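Local coordinates for protein phenylacetaldehyde dehydrogenase (Burkholderia cenocepacia, PDB 4O5H) that probably catalyses the NAD+-dependent oxidation of phenylacetaldehyde to phenylacetate, as a member of the aldehyde dehydrogenase family, at residues A156-P159 against D163-I166; A308-Q313 against K339-L344; T354-L359 against V396-L401. All coordinates share one frame; numbering follows the deposited sequence.

Interactions 2 and 3 belong to one buried cluster, their centres about 6 Å apart, while interaction 1 lies on the other side of the chain's centre, about 63 Å from interaction 2 and 65 Å from interaction 3, centre to centre. The cluster is joined through Phe310, whose CE1 is 3.7 Å from Pro398 CB, and through a probable hydrogen bond of 2.9 Å between Gln313 OE1 and Gly357 N. Interaction 1 instead holds together the two arms of a loop far from the chain's centre, on which the second subunit packs. The bound sodium ion is about 11 Å from the side chain of Leu359 in interaction 3, too far for that residue to be a ligand.

Interaction 1: A156-P159 against D163-I166; sequences AGMP and DSEI
Met158 and Ile166 supply the apolar part of this contact, meeting where the loop between strands 153-154 and 166-181 doubles back on itself. Met158 CG lies 3.9 Å from Ile166 CG1, with Met158 SD a little farther from the same carbon, and the two side chains cross at about a right angle. The methionine chain is bent at chi2 (-59°) and again at chi3 (-57°), a folded shape that an unbranched, flexible thioether adopts readily. Branched isoleucine is well suited to the start of a strand and offers its CG1 branch to the methionine. Met507 of strand 501-509 touches both side chains, and Leu473 of the second subunit packs on both as well.

Ser164 brings a small polar side chain against the same methionine. Its OG is 3.6 Å from Met158 CB, a van der Waals contact, while Ser164 CB lies beside Met158 CB and CG. A chi1 of 51° sets the hydroxyl between the backbone N and the carbonyl carbon, from where it reaches the base of the methionine. This hydroxyl is hydrogen-bonded to another part of the structure.

Water supplies the polar link between the two arms. Water 1 accepts from Ala156 N at 3.0 Å and probably donates to Ile166 O at 2.8 Å, although it has more acceptors within reach than protons to give. A bound glycerol, probably from the crystallisation liquor, also hydrogen-bonds to Ile166 O and to Ser164 O. Across the subunit boundary, Met158 N hydrogen-bonds to Asp475 OD1 of the second subunit.

Direct contact between the arms is thus van der Waals and largely apolar, their backbones meeting through water, and strand 501-509 and the partner subunit complete the apolar surface.

Interaction 2: A308-Q313 against K339-L344; sequences AIFFNQ and KIAASL
The ring of Phe310 meets Ala341 and Leu344, both lying obliquely to its plane. Ala341 CB approaches the outer end of the ring, 3.7 Å from Phe310 CE2 and nearly as close to CZ; a lone methyl group suits this place because it lets the large ring come close to the helix backbone. Leu344 uses its CD1 branch, which is 3.8 Å from Phe310 CD2; the same methyl also lies near CG, at the inner end of the ring, and near CB, which joins the ring to the backbone. The leucine and phenylalanine side chains run obliquely to one another.

With CG anti to the carbonyl carbon (chi1 -60°), Phe310 brings its ring to Ala341 and Leu344. Ile309, the preceding residue, covers one face: its CG2 stands 3.6 Å above the plane, over the ring centre. The flat aromatic group is therefore supported by its own segment while it touches the other.

Farther out, the turn that leads to Leu344 is tied by backbone and serine bonds. Ser343 OG donates to Ile340 O at 2.7 Å, tilted 22° from the carbonyl plane, a bond for which the short serine side chain is well made. Leu344 N also donates to Ala341 O. On the other segment Phe310 O receives a weak bond from Gln313 N, just past the end of helix 298-310.

The contact thus joins the C-terminal ends of helices 298-310 and 330-343, which are connected in sequence through strand 320-326. Ile340 extends the packing between the same helices onto Gln303 and Ala306, and the helix ends lie beside the approach to strand 399-402 of the seven-stranded sheet.

Interaction 3: T354-L359 against V396-L401; sequences TQIGPL and VEPTVL
Leu359 lays its CD1 methyl against Val396 CG2 at 3.7 Å, the two side chains running at a slant to each other. A chi1 of -52° sets Leu359 CG beside its backbone N, which carries CD1 onto the valine, with Val396 CB a little farther from the same methyl; the other branch, CD2, takes no part. Val396, compact and branched, suits this buried place because its side chain brings no polar group that would need a partner.

The second apolar pair is Ile356 with Pro398. Ile356 CG1 is 4.0 Å from Pro398 CG, and the side chains slide past each other in opposite directions; the rigid proline ring gives the isoleucine a fixed hydrocarbon surface. Between the pairs, water 2 donates to Gly357 O at 2.7 Å and accepts from Val396 N at 3.0 Å, linking two buried backbone groups. Beyond Pro398, Thr399 OG1 donates to Glu397 O at 2.7 Å, from above the carbonyl plane.

Segment 354-359 lies in the loop between helices 330-343 and 362-378. Here it packs on the approach to strand 399-402, near one edge of the seven-stranded sheet, with helix 362-378 touching Leu359 and Val396, and Phe310 of helix 298-310 touching Ile356 and Val400.

Interaction 1: A156-P159 against D163-I166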
ATOM      1  N   ALA A 156      -6.234  11.971  23.459  1.00 16.44           N
ATOM      2  CA  ALA A 156      -7.059  10.764  23.516  1.00 16.22           C
ATOM      3  C   ALA A 156      -8.234  10.909  24.492  1.00 15.72           C
ATOM      4  O   ALA A 156      -8.026  11.207  25.644  1.00 15.81           O
ATOM      5  CB  ALA A 156      -6.228   9.571  23.907  1.00 16.17           C
ATOM      6  N   GLY A 157      -9.452  10.662  24.025  1.00 14.97           N
ATOM      7  CA  GLY A 157     -10.610  10.655  24.925  1.00 15.43           C
ATOM      8  C   GLY A 157     -10.525   9.649  26.075  1.00 15.36           C
ATOM      9  O   GLY A 157     -10.886   9.955  27.202  1.00 14.99           O
ATOM     10  N   MET A 158     -10.054   8.443  25.757  1.00 15.65           N
ATOM     11  CA  MET A 158     -10.032   7.334  26.671  1.00 16.55           C
ATOM     12  C   MET A 158     -11.367   7.223  27.404  1.00 16.85           C
ATOM     13  O   MET A 158     -11.387   7.224  28.628  1.00 17.04           O
ATOM     14  CB  MET A 158      -8.893   7.522  27.696  1.00 16.92           C
ATOM     15  CG  MET A 158      -7.531   7.834  27.102  1.00 17.08           C
ATOM     16  SD  MET A 158      -6.914   6.576  25.961  1.00 17.87           S
ATOM     17  CE  MET A 158      -6.949   5.127  26.998  1.00 18.58           C
ATOM     18  N   PRO A 159     -12.481   7.114  26.665  1.00 17.38           N
ATOM     19  CA  PRO A 159     -13.797   7.201  27.320  1.00 18.41           C
ATOM     20  C   PRO A 159     -14.098   6.125  28.367  1.00 18.82           C
ATOM     21  O   PRO A 159     -14.867   6.380  29.277  1.00 19.54           O
ATOM     22  CB  PRO A 159     -14.802   7.112  26.170  1.00 18.48           C
ATOM     23  CG  PRO A 159     -14.024   6.620  24.993  1.00 18.49           C
ATOM     24  CD  PRO A 159     -12.576   6.978  25.206  1.00 17.50           C
ATOM     25  N   ASP A 163     -10.565   9.728  34.624  1.00 22.66           N
ATOM     26  CA  ASP A 163      -9.385  10.514  35.039  1.00 22.50           C
ATOM     27  C   ASP A 163      -8.100  10.070  34.342  1.00 20.86           C
ATOM     28  O   ASP A 163      -7.055   9.957  34.981  1.00 20.14           O
ATOM     29  CB  ASP A 163      -9.222  10.395  36.535  1.00 24.05           C
ATOM     30  CG  ASP A 163     -10.510  10.699  37.258  1.00 27.19           C
ATOM     31  OD1 ASP A 163     -11.142  11.758  36.966  1.00 28.85           O
ATOM     32  OD2 ASP A 163     -10.926   9.866  38.072  1.00 31.70           O
ATOM     33  N   SER A 164      -8.179   9.804  33.034  1.00 18.48           N
ATOM     34  CA  SER A 164      -7.029   9.301  32.303  1.00 17.26           C
ATOM     35  C   SER A 164      -5.926  10.353  32.245  1.00 16.19           C
ATOM     36  O   SER A 164      -6.192  11.543  32.136  1.00 15.85           O
ATOM     37  CB  SER A 164      -7.435   8.884  30.898  1.00 17.30           C
ATOM     38  OG  SER A 164      -8.140   9.930  30.273  1.00 16.98           O
ATOM     39  N   GLU A 165      -4.680   9.896  32.322  1.00 15.52           N
ATOM     40  CA  GLU A 165      -3.509  10.749  32.138  1.00 15.08           C
ATOM     41  C   GLU A 165      -2.618  10.060  31.109  1.00 14.35           C
ATOM     42  O   GLU A 165      -1.683   9.337  31.448  1.00 13.50           O
ATOM     43  CB  GLU A 165      -2.790  10.988  33.465  1.00 15.84           C
ATOM     44  CG  GLU A 165      -3.603  11.875  34.417  1.00 17.01           C
ATOM     45  CD  GLU A 165      -2.921  12.093  35.735  1.00 18.02           C
ATOM     46  OE1 GLU A 165      -2.979  11.195  36.600  1.00 18.58           O
ATOM     47  OE2 GLU A 165      -2.307  13.167  35.873  1.00 19.54           O
ATOM     48  N   ILE A 166      -2.978  10.290  29.860  1.00 13.44           N
ATOM     49  CA  ILE A 166      -2.370   9.646  28.708  1.00 13.30           C
ATOM     50  C   ILE A 166      -1.741  10.723  27.817  1.00 12.40           C
ATOM     51  O   ILE A 166      -2.399  11.700  27.494  1.00 11.96           O
ATOM     52  CB  ILE A 166      -3.428   8.884  27.900  1.00 13.47           C
ATOM     53  CG1 ILE A 166      -4.033   7.766  28.751  1.00 14.00           C
ATOM     54  CG2 ILE A 166      -2.838   8.338  26.624  1.00 13.50           C
ATOM     55  CD1 ILE A 166      -3.054   6.684  29.165  1.00 14.48           C
TER
HETATM   56  O   HOH W   1      -3.681  11.886  24.967  1.00 27.13           O

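Interaction 2: A308-Q313 against K339-L344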
ATOM      1  N   ALA A 308      -0.142  14.315 -26.632  1.00 14.35           N
ATOM      2  CA  ALA A 308      -0.501  13.368 -25.605  1.00 14.34           C
ATOM      3  C   ALA A 308      -0.047  11.932 -25.929  1.00 14.68           C
ATOM      4  O   ALA A 308       0.317  11.165 -25.016  1.00 14.86           O
ATOM      5  CB  ALA A 308      -1.982  13.385 -25.355  1.00 14.35           C
ATOM      6  N   ILE A 309      -0.015  11.588 -27.212  1.00 15.27           N
ATOM      7  CA  ILE A 309       0.428  10.258 -27.628  1.00 15.23           C
ATOM      8  C   ILE A 309       1.892  10.224 -28.059  1.00 15.20           C
ATOM      9  O   ILE A 309       2.562   9.292 -27.771  1.00 15.32           O
ATOM     10  CB  ILE A 309      -0.519   9.628 -28.671  1.00 15.63           C
ATOM     11  CG1 ILE A 309      -0.082   8.195 -29.041  1.00 15.94           C
ATOM     12  CG2 ILE A 309      -0.637  10.468 -29.929  1.00 16.23           C
ATOM     13  CD1 ILE A 309       0.132   7.261 -27.860  1.00 15.73           C
ATOM     14  N   PHE A 310       2.382  11.219 -28.772  1.00 15.63           N
ATOM     15  CA  PHE A 310       3.673  11.065 -29.413  1.00 15.32           C
ATOM     16  C   PHE A 310       4.831  11.516 -28.536  1.00 15.07           C
ATOM     17  O   PHE A 310       5.980  11.263 -28.876  1.00 14.75           O
ATOM     18  CB  PHE A 310       3.689  11.779 -30.778  1.00 15.73           C
ATOM     19  CG  PHE A 310       2.663  11.252 -31.763  1.00 15.88           C
ATOM     20  CD1 PHE A 310       2.508   9.887 -31.959  1.00 15.84           C
ATOM     21  CD2 PHE A 310       1.864  12.113 -32.486  1.00 16.19           C
ATOM     22  CE1 PHE A 310       1.565   9.393 -32.841  1.00 16.21           C
ATOM     23  CE2 PHE A 310       0.910  11.628 -33.357  1.00 16.39           C
ATOM     24  CZ  PHE A 310       0.762  10.263 -33.532  1.00 16.35           C
ATOM     25  N   PHE A 311       4.544  12.251 -27.456  1.00 14.65           N
ATOM     26  CA  PHE A 311       5.589  12.628 -26.478  1.00 14.58           C
ATOM     27  C   PHE A 311       6.399  11.382 -26.084  1.00 13.72           C
ATOM     28  O   PHE A 311       5.830  10.302 -25.832  1.00 12.55           O
ATOM     29  CB  PHE A 311       4.929  13.262 -25.250  1.00 15.18           C
ATOM     30  CG  PHE A 311       5.838  13.397 -24.057  1.00 15.73           C
ATOM     31  CD1 PHE A 311       6.996  14.127 -24.148  1.00 16.22           C
ATOM     32  CD2 PHE A 311       5.469  12.879 -22.815  1.00 16.27           C
ATOM     33  CE1 PHE A 311       7.830  14.244 -23.045  1.00 16.60           C
ATOM     34  CE2 PHE A 311       6.302  12.995 -21.698  1.00 16.72           C
ATOM     35  CZ  PHE A 311       7.484  13.697 -21.829  1.00 16.39           C
ATOM     36  N   ASN A 312       7.717  11.530 -26.097  1.00 13.51           N
ATOM     37  CA  ASN A 312       8.635  10.431 -25.790  1.00 13.56           C
ATOM     38  C   ASN A 312       8.346   9.157 -26.589  1.00 13.82           C
ATOM     39  O   ASN A 312       8.446   8.046 -26.058  1.00 14.37           O
ATOM     40  CB  ASN A 312       8.614  10.126 -24.275  1.00 13.05           C
ATOM     41  CG  ASN A 312       9.879   9.433 -23.792  1.00 13.00           C
ATOM     42  OD1 ASN A 312      10.984   9.792 -24.205  1.00 13.07           O
ATOM     43  ND2 ASN A 312       9.725   8.408 -22.957  1.00 12.63           N
ATOM     44  N   GLN A 313       8.006   9.331 -27.864  1.00 14.36           N
ATOM     45  CA  GLN A 313       7.707   8.228 -28.775  1.00 14.54           C
ATOM     46  C   GLN A 313       6.594   7.320 -28.261  1.00 14.06           C
ATOM     47  O   GLN A 313       6.547   6.149 -28.621  1.00 13.55           O
ATOM     48  CB  GLN A 313       8.940   7.379 -29.058  1.00 14.95           C
ATOM     49  CG  GLN A 313      10.089   8.107 -29.717  1.00 15.37           C
ATOM     50  CD  GLN A 313      11.010   8.850 -28.791  1.00 15.63           C
ATOM     51  OE1 GLN A 313      11.394   9.966 -29.064  1.00 15.04           O
ATOM     52  NE2 GLN A 313      11.385   8.219 -27.682  1.00 16.34           N
ATOM     53  N   LYS A 339      -2.096  15.041 -39.923  1.00 22.31           N
ATOM     54  CA  LYS A 339      -1.135  15.956 -40.574  1.00 22.96           C
ATOM     55  C   LYS A 339       0.047  16.190 -39.633  1.00 22.46           C
ATOM     56  O   LYS A 339       1.187  16.183 -40.064  1.00 22.50           O
ATOM     57  CB  LYS A 339      -1.781  17.291 -40.992  1.00 23.53           C
ATOM     58  N   ILE A 340      -0.233  16.386 -38.338  1.00 21.77           N
ATOM     59  CA  ILE A 340       0.824  16.590 -37.348  1.00 21.59           C
ATOM     60  C   ILE A 340       1.719  15.347 -37.288  1.00 20.55           C
ATOM     61  O   ILE A 340       2.934  15.455 -37.356  1.00 19.99           O
ATOM     62  CB  ILE A 340       0.256  16.938 -35.951  1.00 21.60           C
ATOM     63  CG1 ILE A 340      -0.369  18.334 -35.991  1.00 22.29           C
ATOM     64  CG2 ILE A 340       1.350  16.891 -34.871  1.00 21.45           C
ATOM     65  CD1 ILE A 340      -1.384  18.628 -34.894  1.00 22.26           C
ATOM     66  N   ALA A 341       1.108  14.174 -37.174  1.00 19.92           N
ATOM     67  CA  ALA A 341       1.851  12.941 -37.113  1.00 19.86           C
ATOM     68  C   ALA A 341       2.822  12.760 -38.289  1.00 20.52           C
ATOM     69  O   ALA A 341       3.995  12.404 -38.104  1.00 20.15           O
ATOM     70  CB  ALA A 341       0.886  11.770 -37.054  1.00 20.10           C
ATOM     71  N   ALA A 342       2.315  12.979 -39.497  1.00 21.61           N
ATOM     72  CA  ALA A 342       3.103  12.797 -40.721  1.00 22.81           C
ATOM     73  C   ALA A 342       4.174  13.854 -40.839  1.00 23.17           C
ATOM     74  O   ALA A 342       5.181  13.623 -41.495  1.00 24.22           O
ATOM     75  CB  ALA A 342       2.215  12.828 -41.964  1.00 23.68           C
ATOM     76  N   SER A 343       3.992  14.994 -40.183  1.00 23.00           N
ATOM     77  CA  SER A 343       5.011  16.048 -40.234  1.00 23.46           C
ATOM     78  C   SER A 343       6.168  15.864 -39.222  1.00 21.74           C
ATOM     79  O   SER A 343       7.159  16.579 -39.303  1.00 21.55           O
ATOM     80  CB  SER A 343       4.360  17.410 -40.011  1.00 24.07           C
ATOM     81  OG  SER A 343       4.077  17.594 -38.599  1.00 25.85           O
ATOM     82  N   LEU A 344       6.036  14.987 -38.242  1.00 19.78           N
ATOM     83  CA  LEU A 344       7.057  14.912 -37.187  1.00 18.64           C
ATOM     84  C   LEU A 344       8.374  14.384 -37.744  1.00 18.74           C
ATOM     85  O   LEU A 344       8.393  13.374 -38.457  1.00 17.85           O
ATOM     86  CB  LEU A 344       6.603  14.035 -36.027  1.00 17.81           C
ATOM     87  CG  LEU A 344       5.383  14.515 -35.254  1.00 17.93           C
ATOM     88  CD1 LEU A 344       4.906  13.450 -34.288  1.00 17.27           C
ATOM     89  CD2 LEU A 344       5.705  15.797 -34.519  1.00 18.52           C
TER

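Interaction 3: T354-L359 against V396-L401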
ATOM      1  N   THR A 354      15.310  16.567 -34.382  1.00 18.85           N
ATOM      2  CA  THR A 354      14.530  15.355 -34.211  1.00 18.24           C
ATOM      3  C   THR A 354      13.380  15.616 -33.275  1.00 18.44           C
ATOM      4  O   THR A 354      13.570  16.150 -32.188  1.00 20.08           O
ATOM      5  CB  THR A 354      15.377  14.205 -33.673  1.00 17.32           C
ATOM      6  OG1 THR A 354      16.230  13.714 -34.700  1.00 16.63           O
ATOM      7  CG2 THR A 354      14.486  13.065 -33.175  1.00 17.48           C
ATOM      8  N   GLN A 355      12.187  15.220 -33.679  1.00 17.97           N
ATOM      9  CA  GLN A 355      11.032  15.249 -32.804  1.00 17.17           C
ATOM     10  C   GLN A 355      10.601  13.883 -32.328  1.00 16.38           C
ATOM     11  O   GLN A 355      10.014  13.767 -31.253  1.00 16.49           O
ATOM     12  CB  GLN A 355       9.868  15.911 -33.532  1.00 18.16           C
ATOM     13  CG  GLN A 355      10.188  17.314 -33.970  1.00 18.73           C
ATOM     14  CD  GLN A 355       9.128  17.871 -34.895  1.00 20.17           C
ATOM     15  OE1 GLN A 355       8.998  17.456 -36.042  1.00 19.26           O
ATOM     16  NE2 GLN A 355       8.410  18.861 -34.415  1.00 20.52           N
ATOM     17  N   ILE A 356      10.856  12.858 -33.127  1.00 15.87           N
ATOM     18  CA  ILE A 356      10.557  11.479 -32.780  1.00 15.81           C
ATOM     19  C   ILE A 356      11.842  10.661 -32.912  1.00 14.74           C
ATOM     20  O   ILE A 356      12.365  10.525 -34.021  1.00 14.54           O
ATOM     21  CB  ILE A 356       9.489  10.933 -33.742  1.00 17.19           C
ATOM     22  CG1 ILE A 356       8.124  11.515 -33.395  1.00 18.07           C
ATOM     23  CG2 ILE A 356       9.400   9.429 -33.721  1.00 17.83           C
ATOM     24  CD1 ILE A 356       7.460  10.856 -32.204  1.00 18.24           C
ATOM     25  N   GLY A 357      12.345  10.155 -31.782  1.00 13.26           N
ATOM     26  CA  GLY A 357      13.468   9.244 -31.791  1.00 12.99           C
ATOM     27  C   GLY A 357      13.048   7.813 -32.097  1.00 12.58           C
ATOM     28  O   GLY A 357      11.882   7.550 -32.321  1.00 12.47           O
ATOM     29  N   PRO A 358      13.994   6.872 -32.068  1.00 12.20           N
ATOM     30  CA  PRO A 358      13.670   5.439 -32.215  1.00 12.19           C
ATOM     31  C   PRO A 358      13.063   4.921 -30.930  1.00 11.70           C
ATOM     32  O   PRO A 358      13.132   5.603 -29.894  1.00 11.45           O
ATOM     33  CB  PRO A 358      15.063   4.796 -32.423  1.00 12.33           C
ATOM     34  CG  PRO A 358      15.957   5.663 -31.614  1.00 12.31           C
ATOM     35  CD  PRO A 358      15.408   7.076 -31.759  1.00 12.38           C
ATOM     36  N   LEU A 359      12.507   3.734 -30.979  1.00 11.52           N
ATOM     37  CA  LEU A 359      12.128   3.031 -29.796  1.00 11.41           C
ATOM     38  C   LEU A 359      13.378   2.470 -29.140  1.00 11.11           C
ATOM     39  O   LEU A 359      14.433   2.401 -29.753  1.00 10.92           O
ATOM     40  CB  LEU A 359      11.089   1.956 -30.135  1.00 11.76           C
ATOM     41  CG  LEU A 359       9.865   2.432 -30.934  1.00 11.97           C
ATOM     42  CD1 LEU A 359       8.804   1.340 -31.007  1.00 12.38           C
ATOM     43  CD2 LEU A 359       9.237   3.698 -30.361  1.00 12.06           C
ATOM     44  N   VAL A 396      10.048   3.596 -35.678  1.00 15.82           N
ATOM     45  CA  VAL A 396       8.683   3.326 -36.062  1.00 17.23           C
ATOM     46  C   VAL A 396       7.957   4.641 -36.315  1.00 17.48           C
ATOM     47  O   VAL A 396       8.202   5.639 -35.627  1.00 17.46           O
ATOM     48  CB  VAL A 396       7.979   2.604 -34.909  1.00 18.04           C
ATOM     49  CG1 VAL A 396       6.487   2.517 -35.178  1.00 18.85           C
ATOM     50  CG2 VAL A 396       8.587   1.224 -34.734  1.00 18.02           C
ATOM     51  N   GLU A 397       7.132   4.675 -37.364  1.00 18.56           N
ATOM     52  CA  GLU A 397       6.353   5.883 -37.709  1.00 18.34           C
ATOM     53  C   GLU A 397       5.271   6.209 -36.698  1.00 16.80           C
ATOM     54  O   GLU A 397       4.608   5.296 -36.202  1.00 16.31           O
ATOM     55  CB  GLU A 397       5.651   5.676 -39.018  1.00 20.43           C
ATOM     56  CG  GLU A 397       6.590   5.533 -40.182  1.00 21.86           C
ATOM     57  CD  GLU A 397       5.835   5.397 -41.464  1.00 23.70           C
ATOM     58  OE1 GLU A 397       4.685   4.886 -41.452  1.00 24.39           O
ATOM     59  OE2 GLU A 397       6.411   5.814 -42.479  1.00 26.19           O
ATOM     60  N   PRO A 398       5.118   7.488 -36.348  1.00 15.77           N
ATOM     61  CA  PRO A 398       3.965   7.897 -35.583  1.00 15.64           C
ATOM     62  C   PRO A 398       2.742   7.430 -36.335  1.00 16.03           C
ATOM     63  O   PRO A 398       2.609   7.705 -37.519  1.00 16.99           O
ATOM     64  CB  PRO A 398       4.039   9.418 -35.576  1.00 15.79           C
ATOM     65  CG  PRO A 398       5.466   9.724 -35.802  1.00 15.74           C
ATOM     66  CD  PRO A 398       5.978   8.631 -36.690  1.00 15.90           C
ATOM     67  N   THR A 399       1.857   6.737 -35.634  1.00 15.70           N
ATOM     68  CA  THR A 399       0.767   6.031 -36.242  1.00 16.14           C
ATOM     69  C   THR A 399      -0.573   6.396 -35.610  1.00 16.39           C
ATOM     70  O   THR A 399      -0.713   6.424 -34.373  1.00 15.95           O
ATOM     71  CB  THR A 399       1.037   4.524 -36.123  1.00 15.93           C
ATOM     72  OG1 THR A 399       2.228   4.233 -36.839  1.00 15.59           O
ATOM     73  CG2 THR A 399      -0.066   3.724 -36.717  1.00 16.57           C
ATOM     74  N   VAL A 400      -1.550   6.724 -36.455  1.00 16.78           N
ATOM     75  CA  VAL A 400      -2.904   7.027 -35.995  1.00 16.98           C
ATOM     76  C   VAL A 400      -3.874   6.061 -36.651  1.00 17.47           C
ATOM     77  O   VAL A 400      -3.944   5.984 -37.885  1.00 17.97           O
ATOM     78  CB  VAL A 400      -3.320   8.453 -36.376  1.00 17.68           C
ATOM     79  CG1 VAL A 400      -4.756   8.755 -35.921  1.00 17.66           C
ATOM     80  CG2 VAL A 400      -2.356   9.451 -35.740  1.00 17.14           C
ATOM     81  N   LEU A 401      -4.581   5.296 -35.827  1.00 17.10           N
ATOM     82  CA  LEU A 401      -5.537   4.316 -36.279  1.00 17.53           C
ATOM     83  C   LEU A 401      -6.948   4.789 -36.025  1.00 17.98           C
ATOM     84  O   LEU A 401      -7.275   5.250 -34.927  1.00 17.06           O
ATOM     85  CB  LEU A 401      -5.309   2.983 -35.568  1.00 17.25           C
ATOM     86  CG  LEU A 401      -3.928   2.322 -35.742  1.00 17.13           C
ATOM     87  CD1 LEU A 401      -3.816   1.047 -34.943  1.00 16.77           C
ATOM     88  CD2 LEU A 401      -3.692   2.052 -37.214  1.00 18.05           C
TER
HETATM   89  O   HOH W   2      10.426   5.752 -33.672  1.00 17.55           O